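Local coordinates for glycosyl transferases group 1 family protein (Francisella tularensis subsp. tularensis, PDB 5I45), which is probably a glycosyltransferase of the GT-B fold, moving a sugar from an activated donor to an acceptor, and is represented here by its C-terminal domain, at residues E46-Y58 / K162-S176. Sequence-based numbering, arbitrary orientation. Where two conformers were deposited one is given.
Sequences EFIEAAIVTLKKY and KSSQQIADKLDMLIS
Helices 46-57 and 164-176 run in the same general direction, their axes crossing at -47° and approaching to 7.8 Å, with Glu46 beside Ser164 and Ala50 beside Ala168. They lie side by side on one face of the parallel sheet in the Rossmann-like C-terminal domain of a probable GT-B glycosyltransferase; Phe47 and Leu171 both reach down to Ile32 of strand 30-35. Small residues permit the close approach, and the packing is knobs-into-holes. Ala50 CB drops among Ser164, Ile167, Ala168 and Leu171, 3.4 Å from Ser164 O. One turn on, Thr54 fills the next hole, between Leu171, Ala168, Asp172 and Ile175. Its OG1, anti to the carbonyl carbon, turns back to donate to Ala50 O at 2.8 Å from above the carbonyl plane, which gives the hydroxyl proton of this buried residue an acceptor within its own helix, while CG2 lies against Leu171 CB and Ile175 CD1. At the N-terminal end, Glu46 lays CG against Lys162 CA; its carboxylate is held by His120 through OE1, which also takes a water bound to Lys162 N. Ser163 caps the second helix, its OG accepting from Gln166 N. Another water links Glu49 OE1 to Ser164 OG. The far end is closed by Tyr58, whose ring takes Ile175 CG2 over its centre in a CH-pi contact, 3.5 Å from the centroid and 10° off the normal, with Lys57 CG against the opposite face. Asp172, its CG anti to the backbone N (chi1 -175°), swings OD1 to the ring edge, where two donors share it: Lys57 NZ forms a salt bridge from the syn side, and Tyr58 OH donates nearly along the C-O axis to Asp172 OD1 at 2.6 Å.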
loop_
_atom_site.group_PDB
_atom_site.type_symbol
_atom_site.label_atom_id
_atom_site.label_comp_id
_atom_site.label_asym_id
_atom_site.label_seq_id
_atom_site.Cartn_x
_atom_site.Cartn_y
_atom_site.Cartn_z
ATOM N N GLU A 46 -7.109 0.987 -10.040
ATOM C CA GLU A 46 -6.682 2.358 -9.795
ATOM C C GLU A 46 -5.262 2.367 -9.227
ATOM O O GLU A 46 -4.469 3.265 -9.517
ATOM C CB GLU A 46 -7.687 3.103 -8.907
ATOM C CG GLU A 46 -9.038 3.284 -9.573
ATOM C CD GLU A 46 -9.924 2.058 -9.499
ATOM O OE1 GLU A 46 -10.302 1.693 -8.378
ATOM O OE2 GLU A 46 -10.234 1.466 -10.553
ATOM N N PHE A 47 -4.927 1.347 -8.454
ATOM C CA PHE A 47 -3.565 1.261 -7.938
ATOM C C PHE A 47 -2.553 1.052 -9.056
ATOM O O PHE A 47 -1.552 1.766 -9.124
ATOM C CB PHE A 47 -3.450 0.120 -6.957
ATOM C CG PHE A 47 -2.064 -0.084 -6.399
ATOM C CD1 PHE A 47 -1.597 0.660 -5.310
ATOM C CD2 PHE A 47 -1.223 -1.016 -6.958
ATOM C CE1 PHE A 47 -0.341 0.436 -4.802
ATOM C CE2 PHE A 47 0.043 -1.229 -6.461
ATOM C CZ PHE A 47 0.483 -0.502 -5.376
ATOM N N ILE A 48 -2.807 0.085 -9.930
ATOM C CA ILE A 48 -1.885 -0.181 -11.030
ATOM C C ILE A 48 -1.761 1.033 -11.962
ATOM O O ILE A 48 -0.641 1.399 -12.363
ATOM C CB ILE A 48 -2.318 -1.453 -11.801
ATOM C CG1 ILE A 48 -2.102 -2.703 -10.890
ATOM C CG2 ILE A 48 -1.576 -1.586 -13.128
ATOM C CD1 ILE A 48 -0.678 -3.019 -10.561
ATOM N N GLU A 49 -2.883 1.646 -12.302
ATOM C CA GLU A 49 -2.851 2.817 -13.176
ATOM C C GLU A 49 -2.083 3.959 -12.507
ATOM O O GLU A 49 -1.254 4.627 -13.145
ATOM C CB GLU A 49 -4.270 3.230 -13.577
ATOM C CG GLU A 49 -4.885 2.231 -14.556
ATOM C CD GLU A 49 -6.355 2.451 -14.817
ATOM O OE1 GLU A 49 -7.003 3.159 -14.035
ATOM O OE2 GLU A 49 -6.861 1.883 -15.795
ATOM N N ALA A 50 -2.283 4.146 -11.204
ATOM C CA ALA A 50 -1.539 5.186 -10.470
ATOM C C ALA A 50 -0.034 4.878 -10.462
ATOM O O ALA A 50 0.788 5.784 -10.605
ATOM C CB ALA A 50 -2.047 5.319 -9.047
ATOM N N ALA A 51 0.299 3.609 -10.265
ATOM C CA ALA A 51 1.690 3.200 -10.225
ATOM C C ALA A 51 2.347 3.399 -11.572
ATOM O O ALA A 51 3.507 3.783 -11.645
ATOM C CB ALA A 51 1.827 1.746 -9.769
ATOM N N ILE A 52 1.613 3.157 -12.654
ATOM C CA ILE A 52 2.163 3.333 -13.995
ATOM C C ILE A 52 2.507 4.808 -14.247
ATOM O O ILE A 52 3.567 5.107 -14.795
ATOM C CB ILE A 52 1.199 2.762 -15.058
ATOM C CG1 ILE A 52 1.247 1.232 -15.007
ATOM C CG2 ILE A 52 1.527 3.279 -16.449
ATOM C CD1 ILE A 52 0.179 0.580 -15.841
ATOM N N VAL A 53 1.637 5.716 -13.843
ATOM C CA VAL A 53 1.900 7.146 -13.957
ATOM C C VAL A 53 3.082 7.544 -13.066
ATOM O O VAL A 53 4.009 8.222 -13.474
ATOM C CB VAL A 53 0.622 7.935 -13.534
ATOM C CG1 VAL A 53 0.896 9.404 -13.269
ATOM C CG2 VAL A 53 -0.485 7.747 -14.573
ATOM N N THR A 54 3.054 7.095 -11.816
ATOM C CA THR A 54 4.018 7.564 -10.833
ATOM C C THR A 54 5.422 7.028 -11.053
ATOM O O THR A 54 6.411 7.759 -10.933
ATOM C CB THR A 54 3.519 7.173 -9.427
ATOM O OG1 THR A 54 2.221 7.735 -9.208
ATOM C CG2 THR A 54 4.460 7.656 -8.363
ATOM N N LEU A 55 5.517 5.748 -11.304
ATOM C CA LEU A 55 6.810 5.098 -11.289
ATOM C C LEU A 55 7.655 5.383 -12.501
ATOM O O LEU A 55 8.865 5.150 -12.456
ATOM C CB LEU A 55 6.668 3.617 -11.007
ATOM C CG LEU A 55 6.048 3.350 -9.645
ATOM C CD1 LEU A 55 5.907 1.858 -9.435
ATOM C CD2 LEU A 55 6.842 3.978 -8.503
ATOM N N LYS A 56 7.054 5.875 -13.586
ATOM C CA LYS A 56 7.856 6.355 -14.708
ATOM C C LYS A 56 8.771 7.476 -14.219
ATOM O O LYS A 56 9.907 7.625 -14.674
ATOM C CB LYS A 56 6.961 6.890 -15.817
ATOM C CG LYS A 56 6.245 5.832 -16.628
ATOM C CD LYS A 56 5.060 6.442 -17.368
ATOM C CE LYS A 56 4.153 5.398 -17.999
ATOM N NZ LYS A 56 4.648 4.976 -19.335
ATOM N N LYS A 57 8.266 8.265 -13.283
ATOM C CA LYS A 57 8.975 9.400 -12.731
ATOM C C LYS A 57 10.049 9.061 -11.669
ATOM O O LYS A 57 11.001 9.806 -11.466
ATOM C CB LYS A 57 7.917 10.357 -12.152
ATOM C CG LYS A 57 8.470 11.668 -11.704
ATOM C CD LYS A 57 7.369 12.624 -11.242
ATOM C CE LYS A 57 8.007 13.892 -10.725
ATOM N NZ LYS A 57 6.980 14.758 -10.061
ATOM N N TYR A 58 9.884 7.928 -10.984
ATOM C CA TYR A 58 10.750 7.557 -9.865
ATOM C C TYR A 58 11.340 6.154 -9.974
ATOM O O TYR A 58 10.801 5.179 -9.416
ATOM C CB TYR A 58 9.922 7.629 -8.584
ATOM C CG TYR A 58 9.434 9.000 -8.264
ATOM C CD1 TYR A 58 10.320 9.979 -7.848
ATOM C CD2 TYR A 58 8.098 9.309 -8.353
ATOM C CE1 TYR A 58 9.871 11.241 -7.542
ATOM C CE2 TYR A 58 7.638 10.566 -8.046
ATOM C CZ TYR A 58 8.522 11.537 -7.637
ATOM O OH TYR A 58 8.030 12.794 -7.314
ATOM N N LYS A 162 -12.218 5.023 -7.280
ATOM C CA LYS A 162 -12.239 5.001 -8.747
ATOM C C LYS A 162 -11.483 6.164 -9.374
ATOM O O LYS A 162 -11.845 6.637 -10.449
ATOM C CB LYS A 162 -13.678 4.920 -9.257
ATOM C CG LYS A 162 -14.454 3.767 -8.635
ATOM C CD LYS A 162 -15.851 3.623 -9.200
ATOM C CE LYS A 162 -16.671 2.591 -8.448
ATOM N NZ LYS A 162 -17.848 2.092 -9.192
ATOM N N SER A 163 -10.431 6.644 -8.706
ATOM C CA SER A 163 -9.608 7.761 -9.227
ATOM C C SER A 163 -8.107 7.539 -9.156
ATOM O O SER A 163 -7.420 8.053 -8.244
ATOM C CB SER A 163 -9.884 9.061 -8.519
ATOM O OG SER A 163 -8.917 10.021 -8.974
ATOM N N SER A 164 -7.613 6.850 -10.165
ATOM C CA SER A 164 -6.207 6.555 -10.250
ATOM C C SER A 164 -5.328 7.805 -10.153
ATOM O O SER A 164 -4.296 7.779 -9.499
ATOM C CB SER A 164 -5.887 5.801 -11.534
ATOM O OG SER A 164 -6.124 6.600 -12.684
ATOM N N GLN A 165 -5.699 8.889 -10.832
ATOM C CA GLN A 165 -4.858 10.089 -10.794
ATOM C C GLN A 165 -4.770 10.682 -9.388
ATOM O O GLN A 165 -3.732 11.213 -9.027
ATOM C CB GLN A 165 -5.304 11.150 -11.810
ATOM C CG GLN A 165 -4.249 12.223 -12.077
ATOM C CD GLN A 165 -2.938 11.628 -12.549
ATOM O OE1 GLN A 165 -2.923 10.774 -13.427
ATOM N NE2 GLN A 165 -1.833 12.040 -11.919
ATOM N N GLN A 166 -5.847 10.610 -8.597
ATOM C CA GLN A 166 -5.769 11.125 -7.234
ATOM C C GLN A 166 -4.753 10.303 -6.416
ATOM O O GLN A 166 -3.988 10.857 -5.637
ATOM C CB GLN A 166 -7.127 11.146 -6.547
ATOM C CG GLN A 166 -8.031 12.236 -7.047
ATOM C CD GLN A 166 -9.371 12.226 -6.364
ATOM O OE1 GLN A 166 -9.478 11.806 -5.199
ATOM N NE2 GLN A 166 -10.397 12.699 -7.066
ATOM N N ILE A 167 -4.747 8.987 -6.594
ATOM C CA ILE A 167 -3.744 8.149 -5.920
ATOM C C ILE A 167 -2.332 8.547 -6.393
ATOM O O ILE A 167 -1.433 8.735 -5.577
ATOM C CB ILE A 167 -4.002 6.659 -6.166
ATOM C CG1 ILE A 167 -5.347 6.201 -5.568
ATOM C CG2 ILE A 167 -2.856 5.834 -5.567
ATOM C CD1 ILE A 167 -5.762 4.811 -5.993
ATOM N N ALA A 168 -2.149 8.684 -7.702
ATOM C CA ALA A 168 -0.843 9.078 -8.213
ATOM C C ALA A 168 -0.360 10.386 -7.646
ATOM O O ALA A 168 0.826 10.530 -7.336
ATOM C CB ALA A 168 -0.875 9.138 -9.730
ATOM N N ASP A 169 -1.254 11.372 -7.550
ATOM C CA ASP A 169 -0.858 12.676 -7.001
ATOM C C ASP A 169 -0.356 12.532 -5.570
ATOM O O ASP A 169 0.607 13.168 -5.183
ATOM C CB ASP A 169 -2.024 13.673 -7.054
ATOM C CG ASP A 169 -2.381 14.084 -8.455
ATOM O OD1 ASP A 169 -1.545 13.966 -9.372
ATOM O OD2 ASP A 169 -3.523 14.549 -8.616
ATOM N N LYS A 170 -1.006 11.676 -4.782
ATOM C CA LYS A 170 -0.552 11.477 -3.404
ATOM C C LYS A 170 0.760 10.707 -3.332
ATOM O O LYS A 170 1.623 11.017 -2.508
ATOM C CB LYS A 170 -1.637 10.816 -2.560
ATOM C CG LYS A 170 -2.957 11.593 -2.467
ATOM C CD LYS A 170 -2.711 12.959 -1.853
ATOM C CE LYS A 170 -3.979 13.714 -1.507
ATOM N NZ LYS A 170 -4.342 14.733 -2.493
ATOM N N LEU A 171 0.913 9.709 -4.191
ATOM C CA LEU A 171 2.180 8.989 -4.237
ATOM C C LEU A 171 3.310 9.950 -4.594
ATOM O O LEU A 171 4.385 9.941 -3.971
ATOM C CB LEU A 171 2.136 7.890 -5.271
ATOM C CG LEU A 171 1.262 6.703 -4.944
ATOM C CD1 LEU A 171 1.186 5.810 -6.145
ATOM C CD2 LEU A 171 1.827 5.930 -3.762
ATOM N N ASP A 172 3.103 10.714 -5.668
ATOM C CA ASP A 172 4.092 11.711 -6.166
ATOM C C ASP A 172 4.593 12.556 -4.997
ATOM O O ASP A 172 5.795 12.650 -4.729
ATOM C CB ASP A 172 3.397 12.585 -7.240
ATOM C CG ASP A 172 4.335 13.590 -7.953
ATOM O OD1 ASP A 172 5.576 13.437 -7.897
ATOM O OD2 ASP A 172 3.787 14.502 -8.626
HETATM N N MSE A 173 3.631 13.146 -4.273
HETATM C CA MSE A 173 3.870 14.039 -3.107
HETATM C C MSE A 173 4.618 13.390 -1.966
HETATM O O MSE A 173 5.493 14.018 -1.358
HETATM C CB MSE A 173 2.493 14.533 -2.601
HETATM C CG MSE A 173 2.493 15.179 -1.192
HETATM SE SE MSE A 173 0.728 15.263 -0.273
HETATM C CE MSE A 173 -0.476 15.788 -1.746
ATOM N N LEU A 174 4.260 12.153 -1.629
ATOM C CA LEU A 174 4.935 11.414 -0.560
ATOM C C LEU A 174 6.328 10.962 -0.950
ATOM O O LEU A 174 7.202 10.902 -0.111
ATOM C CB LEU A 174 4.112 10.235 -0.098
ATOM C CG LEU A 174 2.800 10.582 0.639
ATOM C CD1 LEU A 174 2.002 9.333 0.871
ATOM C CD2 LEU A 174 3.130 11.223 1.971
ATOM N N ILE A 175 6.532 10.620 -2.211
ATOM C CA ILE A 175 7.849 10.206 -2.666
ATOM C C ILE A 175 8.750 11.422 -2.798
ATOM O O ILE A 175 9.935 11.347 -2.459
ATOM C CB ILE A 175 7.761 9.468 -3.998
ATOM C CG1 ILE A 175 7.023 8.150 -3.801
ATOM C CG2 ILE A 175 9.157 9.247 -4.555
ATOM C CD1 ILE A 175 6.604 7.481 -5.095
ATOM N N SER A 176 8.214 12.536 -3.261
ATOM C CA SER A 176 9.045 13.710 -3.473
ATOM C C SER A 176 9.395 14.516 -2.251
ATOM O O SER A 176 10.333 15.333 -2.309
ATOM C CB SER A 176 8.380 14.652 -4.412
ATOM O OG SER A 176 9.218 15.757 -4.546
HETATM O O HOH W 1 -10.254 3.202 -5.992
HETATM O O HOH W 2 -11.107 4.052 -12.184
HETATM O O HOH W 3 -7.630 5.840 -14.810
HETATM O O HOH W 4 10.279 14.525 -6.999
#